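PDB 3G87: malonyl CoA-acyl carrier protein transacylase from Burkholderia pseudomallei, which probably transfers the malonyl group from malonyl-CoA to holo-acyl carrier protein, releasing free coenzyme A. Local coordinates for residues M21-T33 against L66-D80. Numbering follows the deposited sequence.
Sequences MGGALFDRFADLT and LYVVNALTYYAKCED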
ATOM      1  N   MET A  21       5.409   3.987  16.124  1.00 18.08           N
ATOM      2  CA  MET A  21       4.935   2.740  15.533  1.00 18.08           C
ATOM      3  C   MET A  21       5.881   1.561  15.844  1.00 18.18           C
ATOM      4  O   MET A  21       7.124   1.711  15.905  1.00 18.19           O
ATOM      5  CB  MET A  21       4.741   2.890  14.019  1.00 17.15           C
ATOM      6  CG  MET A  21       6.042   3.058  13.273  1.00 16.86           C
ATOM      7  SD  MET A  21       6.042   3.725  11.570  1.00 20.75           S
ATOM      8  CE  MET A  21       5.042   2.570  10.710  1.00 17.75           C
ATOM      9  N   GLY A  22       5.316   0.405  15.979  1.00 17.93           N
ATOM     10  CA  GLY A  22       6.099  -0.726  16.362  1.00 20.44           C
ATOM     11  C   GLY A  22       6.173  -0.902  17.848  1.00 20.40           C
ATOM     12  O   GLY A  22       5.631  -1.797  18.326  1.00 21.30           O
ATOM     13  N   GLY A  23       6.861  -0.025  18.547  1.00 21.01           N
ATOM     14  CA  GLY A  23       6.897  -0.048  19.989  1.00 21.71           C
ATOM     15  C   GLY A  23       7.662  -1.208  20.566  1.00 22.06           C
ATOM     16  O   GLY A  23       8.766  -1.410  20.240  1.00 20.80           O
ATOM     17  N   ALA A  24       7.015  -1.990  21.391  1.00 22.60           N
ATOM     18  CA  ALA A  24       7.653  -3.086  22.067  1.00 23.06           C
ATOM     19  C   ALA A  24       7.777  -4.328  21.227  1.00 23.40           C
ATOM     20  O   ALA A  24       8.519  -5.189  21.541  1.00 23.26           O
ATOM     21  CB  ALA A  24       6.970  -3.362  23.317  1.00 24.19           C
ATOM     22  N   LEU A  25       7.061  -4.370  20.116  1.00 23.15           N
ATOM     23  CA  LEU A  25       7.227  -5.403  19.125  1.00 22.12           C
ATOM     24  C   LEU A  25       8.635  -5.596  18.654  1.00 21.48           C
ATOM     25  O   LEU A  25       8.975  -6.656  18.313  1.00 22.30           O
ATOM     26  CB  LEU A  25       6.397  -5.124  17.916  1.00 21.19           C
ATOM     27  CG  LEU A  25       4.903  -5.367  18.026  1.00 24.24           C
ATOM     28  CD1 LEU A  25       4.231  -4.802  16.831  1.00 20.05           C
ATOM     29  CD2 LEU A  25       4.628  -6.828  18.177  1.00 19.96           C
ATOM     30  N   PHE A  26       9.435  -4.557  18.613  1.00 19.94           N
ATOM     31  CA  PHE A  26      10.798  -4.679  18.151  1.00 20.32           C
ATOM     32  C   PHE A  26      11.677  -5.553  19.005  1.00 20.65           C
ATOM     33  O   PHE A  26      12.415  -6.292  18.516  1.00 21.95           O
ATOM     34  CB  PHE A  26      11.461  -3.314  17.959  1.00 19.09           C
ATOM     35  CG  PHE A  26      11.019  -2.611  16.736  1.00 17.70           C
ATOM     36  CD1 PHE A  26      10.208  -1.530  16.799  1.00 14.58           C
ATOM     37  CD2 PHE A  26      11.388  -3.052  15.526  1.00 13.88           C
ATOM     38  CE1 PHE A  26       9.797  -0.950  15.683  1.00 15.95           C
ATOM     39  CE2 PHE A  26      10.984  -2.464  14.468  1.00 11.64           C
ATOM     40  CZ  PHE A  26      10.193  -1.422  14.523  1.00 12.55           C
ATOM     41  N   ASP A  27      11.600  -5.402  20.290  1.00 20.97           N
ATOM     42  CA  ASP A  27      12.312  -6.248  21.242  1.00 22.20           C
ATOM     43  C   ASP A  27      11.645  -7.619  21.381  1.00 22.81           C
ATOM     44  O   ASP A  27      12.354  -8.600  21.578  1.00 24.54           O
ATOM     45  CB  ASP A  27      12.329  -5.598  22.630  1.00 22.57           C
ATOM     46  CG  ASP A  27      13.243  -4.381  22.718  1.00 22.58           C
ATOM     47  OD1 ASP A  27      14.283  -4.284  22.010  1.00 21.33           O
ATOM     48  OD2 ASP A  27      12.895  -3.523  23.545  1.00 26.73           O
ATOM     49  N   ARG A  28      10.306  -7.700  21.306  1.00 21.53           N
ATOM     50  CA  ARG A  28       9.653  -8.999  21.300  1.00 21.12           C
ATOM     51  C   ARG A  28      10.211  -9.861  20.193  1.00 20.56           C
ATOM     52  O   ARG A  28      10.452 -11.053  20.411  1.00 21.10           O
ATOM     53  CB  ARG A  28       8.132  -8.872  21.133  1.00 21.17           C
ATOM     54  CG  ARG A  28       7.418 -10.234  20.991  1.00 22.80           C
ATOM     55  CD  ARG A  28       5.885 -10.037  20.774  1.00 23.31           C
ATOM     56  NE  ARG A  28       5.232 -11.335  20.619  1.00 20.27           N
ATOM     57  CZ  ARG A  28       3.924 -11.548  20.700  1.00 21.59           C
ATOM     58  NH1 ARG A  28       3.097 -10.527  20.915  1.00 17.90           N
ATOM     59  NH2 ARG A  28       3.444 -12.792  20.575  1.00 20.06           N
ATOM     60  N   PHE A  29      10.443  -9.255  19.026  1.00 19.50           N
ATOM     61  CA  PHE A  29      10.948  -9.964  17.842  1.00 19.72           C
ATOM     62  C   PHE A  29      12.396  -9.576  17.606  1.00 19.99           C
ATOM     63  O   PHE A  29      12.804  -9.232  16.503  1.00 21.06           O
ATOM     64  CB  PHE A  29      10.045  -9.707  16.611  1.00 19.07           C
ATOM     65  CG  PHE A  29       8.700 -10.396  16.719  1.00 18.99           C
ATOM     66  CD1 PHE A  29       7.561  -9.686  17.009  1.00 17.10           C
ATOM     67  CD2 PHE A  29       8.593 -11.790  16.615  1.00 19.80           C
ATOM     68  CE1 PHE A  29       6.301 -10.338  17.145  1.00 14.85           C
ATOM     69  CE2 PHE A  29       7.361 -12.436  16.793  1.00 17.76           C
ATOM     70  CZ  PHE A  29       6.221 -11.705  17.058  1.00 11.71           C
ATOM     71  N   ALA A  30      13.181  -9.673  18.671  1.00 19.87           N
ATOM     72  CA  ALA A  30      14.536  -9.147  18.692  1.00 19.93           C
ATOM     73  C   ALA A  30      15.374  -9.694  17.550  1.00 19.69           C
ATOM     74  O   ALA A  30      16.179  -8.964  17.009  1.00 18.57           O
ATOM     75  CB  ALA A  30      15.186  -9.449  20.017  1.00 19.77           C
ATOM     76  N   ASP A  31      15.194 -10.968  17.195  1.00 20.74           N
ATOM     77  CA  ASP A  31      15.939 -11.561  16.052  1.00 22.64           C
ATOM     78  C   ASP A  31      15.497 -11.029  14.661  1.00 22.03           C
ATOM     79  O   ASP A  31      16.346 -10.708  13.844  1.00 23.74           O
ATOM     80  CB  ASP A  31      15.867 -13.079  16.041  1.00 23.50           C
ATOM     81  CG  ASP A  31      16.666 -13.731  17.189  1.00 30.56           C
ATOM     82  OD1 ASP A  31      17.192 -13.016  18.103  1.00 34.74           O
ATOM     83  OD2 ASP A  31      16.726 -14.989  17.182  1.00 37.16           O
ATOM     84  N   LEU A  32      14.193 -10.928  14.397  1.00 21.09           N
ATOM     85  CA  LEU A  32      13.707 -10.295  13.179  1.00 20.76           C
ATOM     86  C   LEU A  32      14.268  -8.873  13.123  1.00 20.55           C
ATOM     87  O   LEU A  32      14.850  -8.483  12.116  1.00 21.29           O
ATOM     88  CB  LEU A  32      12.169 -10.305  13.145  1.00 20.57           C
ATOM     89  CG  LEU A  32      11.503 -11.490  12.435  1.00 22.17           C
ATOM     90  CD1 LEU A  32      12.269 -12.752  12.634  1.00 23.12           C
ATOM     91  CD2 LEU A  32      10.055 -11.723  12.808  1.00 18.14           C
ATOM     92  N   THR A  33      14.176  -8.127  14.233  1.00 19.64           N
ATOM     93  CA  THR A  33      14.726  -6.773  14.271  1.00 18.96           C
ATOM     94  C   THR A  33      16.204  -6.688  13.885  1.00 19.60           C
ATOM     95  O   THR A  33      16.582  -5.851  13.050  1.00 20.50           O
ATOM     96  CB  THR A  33      14.451  -6.122  15.602  1.00 18.63           C
ATOM     97  OG1 THR A  33      13.042  -6.062  15.797  1.00 17.43           O
ATOM     98  CG2 THR A  33      14.985  -4.713  15.655  1.00 19.86           C
ATOM     99  N   LEU A  66       7.153   0.778   7.411  1.00 14.72           N
ATOM    100  CA  LEU A  66       5.854   0.129   7.269  1.00 14.63           C
ATOM    101  C   LEU A  66       5.951  -1.381   7.222  1.00 14.79           C
ATOM    102  O   LEU A  66       5.276  -2.074   7.991  1.00 15.08           O
ATOM    103  CB  LEU A  66       5.154   0.643   6.015  1.00 14.13           C
ATOM    104  CG  LEU A  66       4.729   2.113   6.127  1.00 16.42           C
ATOM    105  CD1 LEU A  66       4.274   2.608   4.741  1.00 18.54           C
ATOM    106  CD2 LEU A  66       3.641   2.333   7.204  1.00 13.90           C
ATOM    107  N   TYR A  67       6.815  -1.881   6.349  1.00 15.04           N
ATOM    108  CA  TYR A  67       6.950  -3.306   6.128  1.00 16.13           C
ATOM    109  C   TYR A  67       7.265  -4.043   7.414  1.00 16.61           C
ATOM    110  O   TYR A  67       6.644  -5.072   7.707  1.00 16.82           O
ATOM    111  CB  TYR A  67       8.042  -3.603   5.069  1.00 16.56           C
ATOM    112  CG  TYR A  67       8.338  -5.100   4.864  1.00 15.26           C
ATOM    113  CD1 TYR A  67       7.556  -5.882   3.987  1.00 12.97           C
ATOM    114  CD2 TYR A  67       9.384  -5.724   5.545  1.00 13.36           C
ATOM    115  CE1 TYR A  67       7.815  -7.242   3.792  1.00 11.91           C
ATOM    116  CE2 TYR A  67       9.636  -7.113   5.398  1.00 13.18           C
ATOM    117  CZ  TYR A  67       8.877  -7.850   4.492  1.00 14.36           C
ATOM    118  OH  TYR A  67       9.133  -9.198   4.318  1.00 13.59           O
ATOM    119  N   VAL A  68       8.240  -3.544   8.163  1.00 16.07           N
ATOM    120  CA  VAL A  68       8.697  -4.266   9.355  1.00 16.14           C
ATOM    121  C   VAL A  68       7.633  -4.170  10.448  1.00 16.48           C
ATOM    122  O   VAL A  68       7.304  -5.159  11.120  1.00 16.51           O
ATOM    123  CB  VAL A  68      10.054  -3.730   9.855  1.00 17.00           C
ATOM    124  CG1 VAL A  68      10.482  -4.477  11.088  1.00 17.79           C
ATOM    125  CG2 VAL A  68      11.115  -3.871   8.756  1.00 16.38           C
ATOM    126  N   VAL A  69       7.055  -2.980  10.605  1.00 15.69           N
ATOM    127  CA  VAL A  69       5.972  -2.844  11.555  1.00 14.28           C
ATOM    128  C   VAL A  69       4.760  -3.690  11.159  1.00 15.35           C
ATOM    129  O   VAL A  69       4.194  -4.436  12.016  1.00 15.48           O
ATOM    130  CB  VAL A  69       5.670  -1.390  11.880  1.00 14.53           C
ATOM    131  CG1 VAL A  69       4.433  -1.278  12.776  1.00 13.68           C
ATOM    132  CG2 VAL A  69       6.958  -0.737  12.600  1.00 13.94           C
ATOM    133  N   ASN A  70       4.374  -3.648   9.891  1.00 14.57           N
ATOM    134  CA  ASN A  70       3.273  -4.492   9.479  1.00 15.03           C
ATOM    135  C   ASN A  70       3.606  -5.956   9.786  1.00 15.66           C
ATOM    136  O   ASN A  70       2.780  -6.683  10.318  1.00 16.92           O
ATOM    137  CB  ASN A  70       3.006  -4.342   7.976  1.00 14.51           C
ATOM    138  CG  ASN A  70       2.398  -3.020   7.617  1.00 14.99           C
ATOM    139  OD1 ASN A  70       2.088  -2.171   8.483  1.00 14.96           O
ATOM    140  ND2 ASN A  70       2.215  -2.813   6.311  1.00 16.32           N
ATOM    141  N   ALA A  71       4.790  -6.415   9.408  1.00 15.40           N
ATOM    142  CA  ALA A  71       5.181  -7.806   9.666  1.00 16.01           C
ATOM    143  C   ALA A  71       5.142  -8.208  11.136  1.00 16.94           C
ATOM    144  O   ALA A  71       4.638  -9.263  11.490  1.00 18.22           O
ATOM    145  CB  ALA A  71       6.589  -8.046   9.130  1.00 15.85           C
ATOM    146  N   LEU A  72       5.733  -7.405  11.998  1.00 17.36           N
ATOM    147  CA  LEU A  72       5.825  -7.764  13.397  1.00 17.43           C
ATOM    148  C   LEU A  72       4.439  -7.839  14.011  1.00 18.02           C
ATOM    149  O   LEU A  72       4.118  -8.811  14.711  1.00 19.27           O
ATOM    150  CB  LEU A  72       6.711  -6.748  14.112  1.00 17.35           C
ATOM    151  CG  LEU A  72       8.187  -7.192  14.296  1.00 16.79           C
ATOM    152  CD1 LEU A  72       8.822  -7.921  13.094  1.00 17.98           C
ATOM    153  CD2 LEU A  72       9.040  -6.017  14.711  1.00 12.79           C
ATOM    154  N   THR A  73       3.606  -6.846  13.700  1.00 18.02           N
ATOM    155  CA  THR A  73       2.204  -6.847  14.095  1.00 18.67           C
ATOM    156  C   THR A  73       1.528  -8.117  13.608  1.00 18.50           C
ATOM    157  O   THR A  73       0.828  -8.768  14.386  1.00 19.68           O
ATOM    158  CB  THR A  73       1.480  -5.693  13.499  1.00 18.03           C
ATOM    159  OG1 THR A  73       2.193  -4.516  13.822  1.00 20.16           O
ATOM    160  CG2 THR A  73       0.099  -5.581  14.103  1.00 19.87           C
ATOM    161  N   TYR A  74       1.771  -8.489  12.354  1.00 17.70           N
ATOM    162  CA  TYR A  74       1.235  -9.734  11.818  1.00 18.18           C
ATOM    163  C   TYR A  74       1.703 -10.988  12.618  1.00 18.48           C
ATOM    164  O   TYR A  74       0.885 -11.819  13.010  1.00 19.07           O
ATOM    165  CB  TYR A  74       1.580  -9.818  10.357  1.00 17.39           C
ATOM    166  CG  TYR A  74       1.495 -11.208   9.775  1.00 19.16           C
ATOM    167  CD1 TYR A  74       0.248 -11.789   9.425  1.00 15.73           C
ATOM    168  CD2 TYR A  74       2.672 -11.950   9.533  1.00 15.04           C
ATOM    169  CE1 TYR A  74       0.205 -13.109   8.907  1.00 16.70           C
ATOM    170  CE2 TYR A  74       2.611 -13.227   9.024  1.00 14.69           C
ATOM    171  CZ  TYR A  74       1.406 -13.787   8.714  1.00 16.29           C
ATOM    172  OH  TYR A  74       1.412 -15.031   8.209  1.00 19.39           O
ATOM    173  N   TYR A  75       3.007 -11.121  12.865  1.00 18.16           N
ATOM    174  CA  TYR A  75       3.499 -12.182  13.756  1.00 17.91           C
ATOM    175  C   TYR A  75       2.930 -12.125  15.178  1.00 18.07           C
ATOM    176  O   TYR A  75       2.546 -13.155  15.700  1.00 17.94           O
ATOM    177  CB  TYR A  75       5.008 -12.208  13.819  1.00 17.70           C
ATOM    178  CG  TYR A  75       5.700 -12.443  12.482  1.00 17.25           C
ATOM    179  CD1 TYR A  75       5.352 -13.532  11.634  1.00 17.34           C
ATOM    180  CD2 TYR A  75       6.697 -11.567  12.057  1.00 14.41           C
ATOM    181  CE1 TYR A  75       5.989 -13.719  10.424  1.00 16.71           C
ATOM    182  CE2 TYR A  75       7.319 -11.752  10.835  1.00 16.47           C
ATOM    183  CZ  TYR A  75       6.989 -12.827  10.050  1.00 16.53           C
ATOM    184  OH  TYR A  75       7.680 -12.968   8.867  1.00 22.15           O
ATOM    185  N   ALA A  76       2.822 -10.944  15.780  1.00 17.82           N
ATOM    186  CA  ALA A  76       2.162 -10.875  17.084  1.00 19.38           C
ATOM    187  C   ALA A  76       0.723 -11.427  16.993  1.00 19.86           C
ATOM    188  O   ALA A  76       0.297 -12.247  17.782  1.00 20.39           O
ATOM    189  CB  ALA A  76       2.157  -9.405  17.680  1.00 18.36           C
ATOM    190  N   LYS A  77      -0.033 -10.928  16.031  1.00 20.93           N
ATOM    191  CA  LYS A  77      -1.367 -11.381  15.837  1.00 21.06           C
ATOM    192  C   LYS A  77      -1.434 -12.896  15.667  1.00 21.37           C
ATOM    193  O   LYS A  77      -2.284 -13.532  16.266  1.00 22.54           O
ATOM    194  CB  LYS A  77      -1.949 -10.694  14.625  1.00 20.73           C
ATOM    195  CG  LYS A  77      -3.350 -11.167  14.270  1.00 21.46           C
ATOM    196  CD  LYS A  77      -4.317 -10.531  15.225  1.00 21.75           C
ATOM    197  CE  LYS A  77      -5.715 -10.951  14.897  1.00 22.57           C
ATOM    198  NZ  LYS A  77      -6.581 -10.258  15.904  1.00 25.84           N
ATOM    199  N   CYS A  78      -0.591 -13.504  14.866  1.00 21.64           N
ATOM    200  CA  CYS A  78      -0.674 -14.927  14.641  1.00 23.00           C
ATOM    201  C   CYS A  78      -0.486 -15.765  15.877  1.00 23.03           C
ATOM    202  O   CYS A  78      -1.232 -16.640  16.143  1.00 23.19           O
ATOM    203  CB  CYS A  78       0.300 -15.369  13.553  1.00 23.16           C
ATOM    204  SG  CYS A  78      -0.179 -14.979  11.902  1.00 26.78           S
ATOM    205  N   GLU A  79       0.525 -15.425  16.636  1.00 23.87           N
ATOM    206  CA  GLU A  79       0.861 -16.079  17.879  1.00 23.94           C
ATOM    207  C   GLU A  79      -0.164 -15.915  18.990  1.00 23.60           C
ATOM    208  O   GLU A  79      -0.436 -16.825  19.645  1.00 24.29           O
ATOM    209  CB  GLU A  79       2.237 -15.663  18.364  1.00 22.82           C
ATOM    210  CG  GLU A  79       3.325 -16.082  17.502  1.00 23.96           C
ATOM    211  CD  GLU A  79       4.713 -15.570  17.917  1.00 29.57           C
ATOM    212  OE1 GLU A  79       4.927 -14.977  18.966  1.00 32.16           O
ATOM    213  OE2 GLU A  79       5.632 -15.778  17.151  1.00 26.76           O
ATOM    214  N   ASP A  80      -0.710 -14.742  19.167  1.00 23.66           N
ATOM    215  CA  ASP A  80      -1.536 -14.459  20.280  1.00 24.61           C
ATOM    216  C   ASP A  80      -2.963 -14.869  20.037  1.00 25.45           C
ATOM    217  O   ASP A  80      -3.558 -15.443  20.853  1.00 26.49           O
ATOM    218  CB  ASP A  80      -1.440 -12.997  20.680  1.00 24.19           C
ATOM    219  CG  ASP A  80      -0.038 -12.548  20.929  1.00 25.21           C
ATOM    220  OD1 ASP A  80       0.834 -13.352  21.120  1.00 23.37           O
ATOM    221  OD2 ASP A  80       0.174 -11.378  20.923  1.00 24.33           O
TER
HETATM  222  O   HOH W   1       4.205 -15.519  21.403  1.00 42.56           O
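Leu72 pushes its isobutyl group as a knob into the hole between Leu25, Phe26, Leu32 and Thr33. Leu72 CG packs 3.7 Å from Phe29 CD1, Leu72 CD1 turns to Leu32, and Leu72 CD2 lies 3.9 Å from Phe26 CD2. Thr33 OG1, which lines this hole, donates a hydrogen bond to a lone pair of Phe26 O and so ties helix 30-40 to the short helix before it. The Phe29 ring takes the edge of Tyr75 on its face, planes at 52°, while Leu32 CD2 presses to 3.4 Å from Tyr75 CE2. Towards the Leu66 end of the helix, Phe26 CZ meets Val69 CG2 at 3.8 Å, with helix 44-50 also touching the Phe26 ring. Arg28, CG anti to the backbone N (chi1 175°) and extended to NE, passes its guanidinium over Ala76. Arg28 grips Asp80 end-on and nearly coplanar, Arg28 NH1 to Asp80 OD2 3.0 Å and Arg28 NH2 to Asp80 OD1 2.7 Å. Arg28 NH2 also reaches Glu79 OE1 at 3.1 Å, less straight (147°) and on the anti side, and a water bridges the same two atoms. An apolar seam thus joins segment 21-33 to helix 59-81, its exposed end closed by charge pairing that solvent probably weakens.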